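Local coordinates for periplasmic divalent cation tolerance protein (Synechococcus elongatus, PDB 6GDX), which may carry or signal small molecules as a PII-like trimer rather than confer heavy-metal tolerance, although its family is generally assigned copper binding, at residues Ser26-Ala31 / Ala123-Leu128; Gln47-Ala52 / Ser103-Ala108; Ser69-Gln74 / Ala78-Gln83; Phe87-Thr90 / Ala96-Gln99. One frame throughout, in Å; residues are numbered along the deposited sequence.

Contact 1: Ser26-Ala31 / Ala123-Leu128; sequences SLIETA and AYRDWL
Arg125 lays the outer methylene of its chain against two branched side chains, Ile28 of the short strand 27-29 and Thr30 just after it. Its CD lies 3.7 Å from Thr30 CG2 and 4.1 Å from Ile28 CD1, so a single carbon of Arg125 serves both neighbours. The side chains of Thr30 and Arg125 run past each other in opposite directions, whereas Ile28 meets the arginine at about a right angle. In the conformer described, Arg125 leaves the helix with CG opposite the backbone N (chi1 171°) and stays extended as far as NE, long enough to span from helix to strand. Threonine suits its place by dividing its branches: CG2 goes to the arginine, while OG1 makes a weak hydrogen bond with Pro117 O. Isoleucine offers a longer apolar arm, ending in CD1. Strand 27-29 pairs with strand 119-121, which runs directly into helix 122-131, and Arg125 joins that helix back to the little antiparallel sheet. On another side of the helix, Trp127 donates from NE1 to Arg72 O of the second subunit and meets the ring of Trp73 there. Against residues 26-31 Arg125 acts through its hydrocarbon part alone: its CD makes a modest apolar contact, which rests on dispersion between aliphatic groups, while the charged guanidinium is carried beyond the methyls.

Contact 2: Gln47-Ala52 / Ser103-Ala108; sequences QQLAQA and SQHPYA
In the ferredoxin-like fold of the PII superfamily two helices lie side by side on one face of the sheet, and here the first of them, 43-55, meets the end of the second, 91-104, and the turn that leaves it. Leu49 carries the contact from the first helix. Its first torsion (chi1 -169°) swings the forked end away from the helix backbone and out to the turn. Leu49 CD1 rests 3.7 Å from Gln104 O and 4.0 Å from Gln104 CB. The other methyl, Leu49 CD2, is 4.2 Å from His105 CD2, approaching the imidazole obliquely, and reaches Pro106 CD at 4.4 Å. A leucine fits because its two methyls can serve different neighbours, one the helix end and one the rings of the turn. The histidine is held from both nitrogens. His105 ND1 accepts Tyr107 N at 2.9 Å, almost in the ring plane and nearly straight at 167°, and NE2 bonds to Thr38 OG1, which is consistent with a proton on NE2. Gln104, bent at chi2, turns its amide back, and NE2 donates to Ser103 OG at 3.0 Å. Leu49 also packs on Trp100 and Leu101 of helix 91-104 and on Val40 of strand 33-40, which His105 and Pro106 touch as well. Elsewhere on helix 43-55, Ala50 faces Val62 and Ile64 of strand 61-73, and Cys70 of the second subunit.

Contact 3: Ser69-Gln74 / Ala78-Gln83; sequences SCYRWQ and ARETEQ
Ser69 and Glu80 exchange two backbone hydrogen bonds, Ser69 N to Glu80 O at 2.8 Å and Glu80 N to Ser69 O at 2.9 Å. Tyr71 and Ala78 form the next hydrogen-bonded pair, with Ala78 N to Tyr71 O at 2.8 Å and a longer return bond. Between them stands the non-hydrogen-bonded pair Cys70 and Arg79, whose alpha carbons make CA-H...O contacts to Ala78 O and Ser69 O, so each of these carbonyls serves two donors. Beyond the ladder, in the conformer described, Ser69 OG donates to Glu82 OE1 at 2.7 Å from above the carboxylate plane, and Thr39 OG1 shares that oxygen. A water donates to Glu82 OE2 at 2.7 Å and is also hydrogen-bonded to Tyr71 OH. The buried carboxylate is thus well supplied. Tyr71 has CG between backbone N and carbonyl carbon (chi1 52°), which lays its ring beside Ala78, whose small CB sits 4.2 Å over one face. Bis-Tris, probably from the crystallisation liquor, lies about 3 Å from the Trp73 side chain (nearest atoms) and bonds weakly to Glu82 OE2. Residues 69-71 also pair with a strand of the third subunit: an antiparallel beta hairpin whose sheet continues across the trimer interface.

Contact 4: Phe87-Thr90 / Ala96-Gln99; sequences FKTT and ALQQ
The Phe87 ring, the one aromatic group here, is met obliquely by Leu97, whose CD1 comes to 4.0 Å from Phe87 CD2; Leu36 and Thr38 of strand 33-40 and Val62 of strand 61-73 also pack against this side chain. The setting is a beta-alpha unit of the ferredoxin-like fold, in which strand 76-90 passes straight into helix 91-104 and the helix folds back over the sheet. Leu97 carries the contact from the helix, presenting both methyls to the strand. Leu97 CD2 lies 3.8 Å from Phe87 CB and 4.0 Å from Thr89 CG2, so it settles between two residues whose side chains leave the same face of the strand, while CD1 leans toward the CD2 side of the ring. All three are buried, and the contact is wholly apolar: a broad ring, a forked leucine and the methyl of a threonine. The threonine's polar branch is dealt with separately, since OG1 is hydrogen-bonded to Leu58 O while CG2 goes to the leucine. Lys88, between Phe87 and Thr89 in sequence, points to the other side of the sheet. Thr90 then ends the strand as the N-cap residue of helix 91-104, a common role for threonine, its OG1 hydrogen-bonded to the backbone N of Gln93.

From the N terminus, residues 26-31 open contact 1, which closes only when the chain reaches the last helix at 123-128; the other three lie inside that long loop. Contact 2 opens on helix 43-55 and closes at the end of helix 91-104 and the turn after it, and within it contacts 3 and 4 follow in series along strand 76-90, one closing the hairpin, the other packing the following helix on the strand. None cross. Leu49 CD2 lies 4.2 Å from Phe87 CZ, joining helix 43-55 to the phenylalanine that helix 91-104 meets through contact 4. Tyr107 OH reaches Glu82 OE2 between contacts 2 and 3, while Leu128 and Tyr124 bring contact 1 against the strand of contact 4.

Contact 1: Ser26-Ala31 / Ala123-Leu128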
# COMPACT_ATOMS: atom_id res chain seq x y z
N SER B 26 6.41 -0.20 21.71
CA SER B 26 5.04 0.36 21.76
C SER B 26 4.69 1.26 20.57
O SER B 26 5.59 1.89 19.98
CB SER B 26 4.81 1.11 23.07
OG SER B 26 5.68 2.23 23.18
N LEU B 27 3.40 1.32 20.24
CA LEU B 27 2.95 2.22 19.18
C LEU B 27 2.90 3.63 19.69
O LEU B 27 2.38 3.94 20.78
CB LEU B 27 1.57 1.90 18.56
CG LEU B 27 1.57 0.71 17.60
CD1 LEU B 27 0.16 0.30 17.23
CD2 LEU B 27 2.38 0.96 16.34
N ILE B 28 3.40 4.52 18.86
CA ILE B 28 3.33 5.93 19.09
C ILE B 28 2.75 6.63 17.87
O ILE B 28 2.89 6.19 16.74
CB ILE B 28 4.73 6.51 19.38
CG1 ILE B 28 5.76 6.13 18.31
CG2 ILE B 28 5.17 6.10 20.78
CD1 ILE B 28 6.92 7.07 18.28
N GLU B 29 2.06 7.75 18.12
CA GLU B 29 1.60 8.62 17.04
C GLU B 29 2.78 9.14 16.28
O GLU B 29 3.80 9.49 16.85
CB GLU B 29 0.90 9.84 17.56
CG GLU B 29 -0.38 9.56 18.27
CD GLU B 29 -1.09 10.84 18.68
OE1 GLU B 29 -0.60 11.98 18.43
OE2 GLU B 29 -2.17 10.74 19.20
N THR B 30 2.62 9.23 14.97
CA THR B 30 3.67 9.75 14.10
C THR B 30 3.05 10.71 13.08
O THR B 30 2.04 10.38 12.46
CB THR B 30 4.44 8.62 13.34
OG1 THR B 30 3.54 7.80 12.60
CG2 THR B 30 5.19 7.74 14.31
N ALA B 31 3.72 11.83 12.86
CA ALA B 31 3.31 12.78 11.84
C ALA B 31 4.43 13.12 10.87
O ALA B 31 4.14 13.79 9.87
CB ALA B 31 2.77 14.04 12.47
N ALA B 123 10.79 2.04 18.21
CA ALA B 123 12.01 1.47 17.65
C ALA B 123 12.13 1.68 16.15
O ALA B 123 13.20 2.03 15.65
CB ALA B 123 12.13 -0.01 17.98
N TYR B 124 11.04 1.46 15.42
CA TYR B 124 11.07 1.60 13.96
C TYR B 124 11.26 3.06 13.57
O TYR B 124 12.06 3.40 12.69
CB TYR B 124 9.84 0.99 13.30
CG TYR B 124 9.93 1.10 11.81
CD1 TYR B 124 10.64 0.21 11.05
CD2 TYR B 124 9.26 2.14 11.14
CE1 TYR B 124 10.69 0.36 9.66
CE2 TYR B 124 9.34 2.30 9.78
CZ TYR B 124 10.03 1.40 9.05
OH TYR B 124 10.11 1.62 7.67
N ARG B 125 10.48 3.95 14.19
CA ARG B 125 10.62 5.36 13.87
C ARG B 125 12.04 5.83 14.17
O ARG B 125 12.63 6.56 13.36
CB ARG B 125 9.61 6.23 14.61
CG ARG B 125 9.90 7.72 14.46
CD ARG B 125 8.73 8.58 14.90
NE ARG B 125 9.06 9.99 14.80
CZ ARG B 125 9.71 10.68 15.73
NH1 ARG B 125 9.94 11.95 15.52
NH2 ARG B 125 10.13 10.09 16.84
N ASP B 126 12.60 5.43 15.31
CA ASP B 126 13.96 5.82 15.63
C ASP B 126 14.98 5.27 14.63
O ASP B 126 15.91 5.98 14.26
CB ASP B 126 14.33 5.35 17.04
CG ASP B 126 13.62 6.13 18.14
OD1 ASP B 126 12.96 7.17 17.86
OD2 ASP B 126 13.73 5.71 19.31
N TRP B 127 14.80 4.02 14.18
CA TRP B 127 15.68 3.45 13.16
C TRP B 127 15.61 4.27 11.87
O TRP B 127 16.61 4.62 11.25
CB TRP B 127 15.34 1.97 12.89
CG TRP B 127 15.98 1.53 11.63
CD1 TRP B 127 17.29 1.20 11.42
CD2 TRP B 127 15.38 1.51 10.33
NE1 TRP B 127 17.51 0.95 10.08
CE2 TRP B 127 16.35 1.15 9.40
CE3 TRP B 127 14.09 1.76 9.89
CZ2 TRP B 127 16.06 1.06 8.03
CZ3 TRP B 127 13.81 1.70 8.54
CH2 TRP B 127 14.78 1.34 7.64
N LEU B 128 14.39 4.58 11.45
CA LEU B 128 14.18 5.27 10.19
C LEU B 128 14.85 6.64 10.25
O LEU B 128 15.65 7.00 9.36
CB LEU B 128 12.67 5.35 9.88
CG LEU B 128 12.30 5.80 8.49
CD1 LEU B 128 10.87 5.39 8.19
CD2 LEU B 128 12.45 7.29 8.34

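Contact 2: Gln47-Ala52 / Ser103-Ala108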
# COMPACT_ATOMS: atom_id res chain seq x y z
N GLN B 47 15.80 -1.71 -8.83
CA GLN B 47 16.88 -2.06 -7.91
C GLN B 47 17.94 -0.93 -7.90
O GLN B 47 18.44 -0.56 -6.86
CB GLN B 47 17.51 -3.39 -8.34
CG GLN B 47 16.62 -4.58 -8.14
CD GLN B 47 17.15 -5.84 -8.76
OE1 GLN B 47 17.91 -5.80 -9.74
NE2 GLN B 47 16.75 -6.99 -8.21
N GLN B 48 18.26 -0.41 -9.07
CA GLN B 48 19.26 0.63 -9.17
C GLN B 48 18.80 1.92 -8.51
O GLN B 48 19.58 2.60 -7.80
CB GLN B 48 19.64 0.83 -10.63
CG GLN B 48 20.47 -0.35 -11.15
CD GLN B 48 20.93 -0.21 -12.59
OE1 GLN B 48 20.70 0.81 -13.24
NE2 GLN B 48 21.60 -1.25 -13.10
N LEU B 49 17.54 2.29 -8.74
CA LEU B 49 17.03 3.54 -8.17
C LEU B 49 16.92 3.42 -6.66
O LEU B 49 17.23 4.37 -5.94
CB LEU B 49 15.68 3.86 -8.78
CG LEU B 49 15.09 5.24 -8.53
CD1 LEU B 49 15.95 6.30 -9.17
CD2 LEU B 49 13.66 5.31 -9.07
N ALA B 50 16.46 2.26 -6.19
CA ALA B 50 16.34 2.05 -4.76
C ALA B 50 17.70 2.15 -4.07
O ALA B 50 17.85 2.82 -3.06
CB ALA B 50 15.73 0.70 -4.49
N GLN B 51 18.68 1.46 -4.63
CA GLN B 51 20.03 1.49 -4.06
C GLN B 51 20.57 2.91 -4.02
O GLN B 51 21.16 3.34 -3.02
CB GLN B 51 20.93 0.60 -4.90
CG GLN B 51 22.38 0.60 -4.45
CD GLN B 51 22.64 -0.40 -3.36
OE1 GLN B 51 21.88 -1.35 -3.17
NE2 GLN B 51 23.73 -0.20 -2.63
N ALA B 52 20.38 3.64 -5.11
CA ALA B 52 20.90 4.99 -5.20
C ALA B 52 20.25 5.92 -4.19
O ALA B 52 20.90 6.81 -3.60
CB ALA B 52 20.77 5.53 -6.62
N SER B 103 15.41 14.09 -11.45
CA SER B 103 16.61 13.86 -12.26
C SER B 103 16.96 12.40 -12.49
O SER B 103 17.56 12.09 -13.50
CB SER B 103 17.83 14.56 -11.63
OG SER B 103 18.21 13.98 -10.40
N GLN B 104 16.65 11.53 -11.54
CA GLN B 104 17.12 10.16 -11.53
C GLN B 104 16.09 9.13 -11.96
O GLN B 104 16.46 8.04 -12.40
CB GLN B 104 17.66 9.78 -10.13
CG GLN B 104 18.78 10.68 -9.64
CD GLN B 104 19.93 10.73 -10.62
OE1 GLN B 104 20.43 9.69 -11.02
NE2 GLN B 104 20.32 11.94 -11.05
N HIS B 105 14.80 9.46 -11.86
CA HIS B 105 13.78 8.47 -12.23
C HIS B 105 13.86 8.23 -13.74
O HIS B 105 14.10 9.17 -14.52
CB HIS B 105 12.42 9.02 -11.88
CG HIS B 105 11.33 8.01 -11.90
ND1 HIS B 105 10.83 7.41 -13.04
CD2 HIS B 105 10.61 7.52 -10.86
CE1 HIS B 105 9.83 6.61 -12.68
NE2 HIS B 105 9.68 6.66 -11.37
N PRO B 106 13.66 6.98 -14.20
CA PRO B 106 13.71 6.73 -15.65
C PRO B 106 12.58 7.34 -16.51
O PRO B 106 12.73 7.50 -17.70
CB PRO B 106 13.70 5.19 -15.75
CG PRO B 106 13.07 4.75 -14.49
CD PRO B 106 13.53 5.72 -13.44
N TYR B 107 11.45 7.67 -15.90
CA TYR B 107 10.31 8.21 -16.63
C TYR B 107 10.35 9.74 -16.57
O TYR B 107 10.71 10.32 -15.54
CB TYR B 107 8.96 7.81 -15.99
CG TYR B 107 8.57 6.34 -16.05
CD1 TYR B 107 9.37 5.37 -16.67
CD2 TYR B 107 7.38 5.95 -15.49
CE1 TYR B 107 8.96 4.05 -16.71
CE2 TYR B 107 6.96 4.63 -15.53
CZ TYR B 107 7.74 3.68 -16.15
OH TYR B 107 7.31 2.37 -16.16
N ALA B 108 9.91 10.37 -17.66
CA ALA B 108 9.79 11.84 -17.71
C ALA B 108 8.71 12.37 -16.78
O ALA B 108 8.87 13.46 -16.25
CB ALA B 108 9.58 12.32 -19.13

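Contact 3: Ser69-Gln74 / Ala78-Gln83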
# COMPACT_ATOMS: atom_id res chain seq x y z
N SER B 69 0.12 -2.27 -14.50
CA SER B 69 -0.54 -0.96 -14.46
C SER B 69 -1.36 -0.77 -15.72
O SER B 69 -0.84 -0.97 -16.82
CB SER B 69 0.51 0.12 -14.44
OG SER B 69 1.24 0.02 -13.25
N CYS B 70 -2.62 -0.39 -15.53
CA CYS B 70 -3.55 -0.11 -16.61
C CYS B 70 -3.90 1.37 -16.62
O CYS B 70 -4.26 1.93 -15.57
CB CYS B 70 -4.80 -0.94 -16.38
SG CYS B 70 -6.04 -0.73 -17.68
N TYR B 71 -3.78 2.00 -17.77
CA TYR B 71 -4.00 3.45 -17.90
C TYR B 71 -4.18 3.72 -19.38
O TYR B 71 -3.83 2.89 -20.22
CB TYR B 71 -2.81 4.28 -17.38
CG TYR B 71 -1.47 3.91 -17.92
CD1 TYR B 71 -0.71 2.89 -17.33
CD2 TYR B 71 -0.96 4.51 -19.06
CE1 TYR B 71 0.51 2.51 -17.86
CE2 TYR B 71 0.27 4.13 -19.58
CZ TYR B 71 1.00 3.13 -18.98
OH TYR B 71 2.23 2.76 -19.50
N ARG B 72 -4.71 4.89 -19.73
CA ARG B 72 -4.88 5.27 -21.14
C ARG B 72 -3.65 6.02 -21.57
O ARG B 72 -3.20 6.94 -20.89
CB ARG B 72 -6.15 6.10 -21.31
CG ARG B 72 -6.63 6.15 -22.75
CD ARG B 72 -7.76 7.15 -22.94
NE ARG B 72 -9.03 6.68 -22.34
CZ ARG B 72 -9.85 5.77 -22.95
NH1 ARG B 72 -9.52 5.21 -24.11
NH2 ARG B 72 -10.95 5.34 -22.38
N TRP B 73 -3.13 5.66 -22.73
CA TRP B 73 -1.91 6.21 -23.30
C TRP B 73 -2.17 6.51 -24.79
O TRP B 73 -2.56 5.59 -25.50
CB TRP B 73 -0.80 5.14 -23.19
CG TRP B 73 0.47 5.50 -23.81
CD1 TRP B 73 0.99 5.06 -25.02
CD2 TRP B 73 1.42 6.41 -23.28
NE1 TRP B 73 2.18 5.66 -25.25
CE2 TRP B 73 2.49 6.48 -24.20
CE3 TRP B 73 1.49 7.16 -22.10
CZ2 TRP B 73 3.62 7.28 -23.98
CZ3 TRP B 73 2.61 7.98 -21.89
CH2 TRP B 73 3.66 8.02 -22.83
N GLN B 74 -1.98 7.76 -25.26
CA GLN B 74 -2.22 8.09 -26.67
C GLN B 74 -3.63 7.69 -27.11
O GLN B 74 -3.86 7.36 -28.26
CB GLN B 74 -1.11 7.50 -27.56
CG GLN B 74 0.24 8.12 -27.22
CD GLN B 74 1.38 7.71 -28.12
OE1 GLN B 74 1.23 6.86 -28.98
NE2 GLN B 74 2.53 8.34 -27.92
N ALA B 78 -3.75 0.88 -22.16
CA ALA B 78 -2.51 0.11 -22.06
C ALA B 78 -2.54 -0.69 -20.78
O ALA B 78 -3.14 -0.28 -19.78
CB ALA B 78 -1.31 1.05 -22.03
N ARG B 79 -1.88 -1.85 -20.79
CA ARG B 79 -1.60 -2.57 -19.55
C ARG B 79 -0.16 -3.03 -19.65
O ARG B 79 0.18 -3.76 -20.58
CB ARG B 79 -2.55 -3.73 -19.28
CG ARG B 79 -2.23 -4.35 -17.91
CD ARG B 79 -3.14 -5.47 -17.47
NE ARG B 79 -2.89 -6.58 -18.35
CZ ARG B 79 -3.67 -6.98 -19.35
NH1 ARG B 79 -3.30 -8.02 -20.10
NH2 ARG B 79 -4.82 -6.37 -19.63
N GLU B 80 0.68 -2.58 -18.73
CA GLU B 80 2.12 -2.83 -18.81
C GLU B 80 2.60 -3.36 -17.50
O GLU B 80 2.08 -3.01 -16.42
CB GLU B 80 2.87 -1.54 -19.12
CG GLU B 80 2.49 -0.87 -20.45
CD GLU B 80 2.73 -1.71 -21.70
OE1 GLU B 80 3.52 -2.68 -21.71
OE2 GLU B 80 2.09 -1.38 -22.73
N THR B 81 3.66 -4.15 -17.55
CA THR B 81 4.34 -4.56 -16.32
C THR B 81 5.18 -3.42 -15.82
O THR B 81 5.83 -2.70 -16.58
CB THR B 81 5.21 -5.79 -16.56
OG1 THR B 81 6.13 -5.52 -17.61
CG2 THR B 81 4.36 -6.97 -16.87
N GLU B 82 5.15 -3.24 -14.51
CA GLU B 82 5.93 -2.21 -13.83
C GLU B 82 6.40 -2.76 -12.50
O GLU B 82 6.03 -3.86 -12.08
CB GLU B 82 5.13 -0.92 -13.66
CG GLU B 82 4.82 -0.18 -14.93
CD GLU B 82 4.31 1.24 -14.71
OE1 GLU B 82 3.53 1.42 -13.78
OE2 GLU B 82 4.71 2.16 -15.48
N GLN B 83 7.24 -1.97 -11.84
CA GLN B 83 7.66 -2.25 -10.48
C GLN B 83 7.12 -1.13 -9.63
O GLN B 83 7.45 0.05 -9.86
CB GLN B 83 9.17 -2.27 -10.36
CG GLN B 83 9.82 -3.33 -11.27
CD GLN B 83 9.64 -4.74 -10.75
OE1 GLN B 83 9.76 -5.00 -9.56
NE2 GLN B 83 9.39 -5.67 -11.64
O HOH W 1 4.10 1.55 -18.02

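Contact 4: Phe87-Thr90 / Ala96-Gln99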
# COMPACT_ATOMS: atom_id res chain seq x y z
N PHE B 87 9.17 4.21 -1.01
CA PHE B 87 10.32 4.82 -0.35
C PHE B 87 9.89 5.28 1.04
O PHE B 87 8.97 6.11 1.19
CB PHE B 87 10.82 6.06 -1.11
CG PHE B 87 11.41 5.78 -2.48
CD1 PHE B 87 10.61 5.46 -3.57
CD2 PHE B 87 12.77 5.88 -2.69
CE1 PHE B 87 11.16 5.20 -4.81
CE2 PHE B 87 13.32 5.65 -3.94
CZ PHE B 87 12.52 5.34 -5.01
N LYS B 88 10.56 4.77 2.06
CA LYS B 88 10.30 5.15 3.46
C LYS B 88 11.25 6.27 3.83
O LYS B 88 12.50 6.08 3.81
CB LYS B 88 10.57 3.99 4.41
CG LYS B 88 9.52 2.95 4.49
CD LYS B 88 9.29 2.26 3.18
CE LYS B 88 8.55 0.97 3.40
NZ LYS B 88 8.15 0.39 2.10
N THR B 89 10.71 7.42 4.18
CA THR B 89 11.53 8.60 4.48
C THR B 89 10.85 9.45 5.51
O THR B 89 9.84 9.08 6.09
CB THR B 89 11.84 9.33 3.15
OG1 THR B 89 12.90 10.24 3.35
CG2 THR B 89 10.64 10.02 2.53
N THR B 90 11.45 10.60 5.77
CA THR B 90 10.88 11.57 6.70
C THR B 90 10.37 12.76 5.93
O THR B 90 10.75 13.03 4.80
CB THR B 90 11.94 12.08 7.67
OG1 THR B 90 12.98 12.70 6.91
CG2 THR B 90 12.52 10.97 8.55
N ALA B 96 13.62 16.82 -0.94
CA ALA B 96 14.89 16.45 -1.58
C ALA B 96 14.75 15.13 -2.34
O ALA B 96 15.30 14.97 -3.45
CB ALA B 96 16.03 16.35 -0.58
N LEU B 97 14.01 14.17 -1.78
CA LEU B 97 13.80 12.91 -2.47
C LEU B 97 13.04 13.14 -3.78
O LEU B 97 13.44 12.61 -4.83
CB LEU B 97 13.07 11.91 -1.57
CG LEU B 97 12.65 10.60 -2.24
CD1 LEU B 97 13.81 9.77 -2.72
CD2 LEU B 97 11.82 9.77 -1.27
N GLN B 98 11.97 13.90 -3.74
CA GLN B 98 11.17 14.18 -4.95
C GLN B 98 12.00 14.91 -6.01
O GLN B 98 11.93 14.58 -7.20
CB GLN B 98 9.89 14.97 -4.60
CG GLN B 98 9.13 15.59 -5.78
CD GLN B 98 8.82 14.60 -6.88
OE1 GLN B 98 8.69 13.40 -6.65
NE2 GLN B 98 8.68 15.10 -8.10
N GLN B 99 12.79 15.88 -5.56
CA GLN B 99 13.66 16.64 -6.47
C GLN B 99 14.70 15.73 -7.12
O GLN B 99 14.94 15.81 -8.33
CB GLN B 99 14.37 17.77 -5.72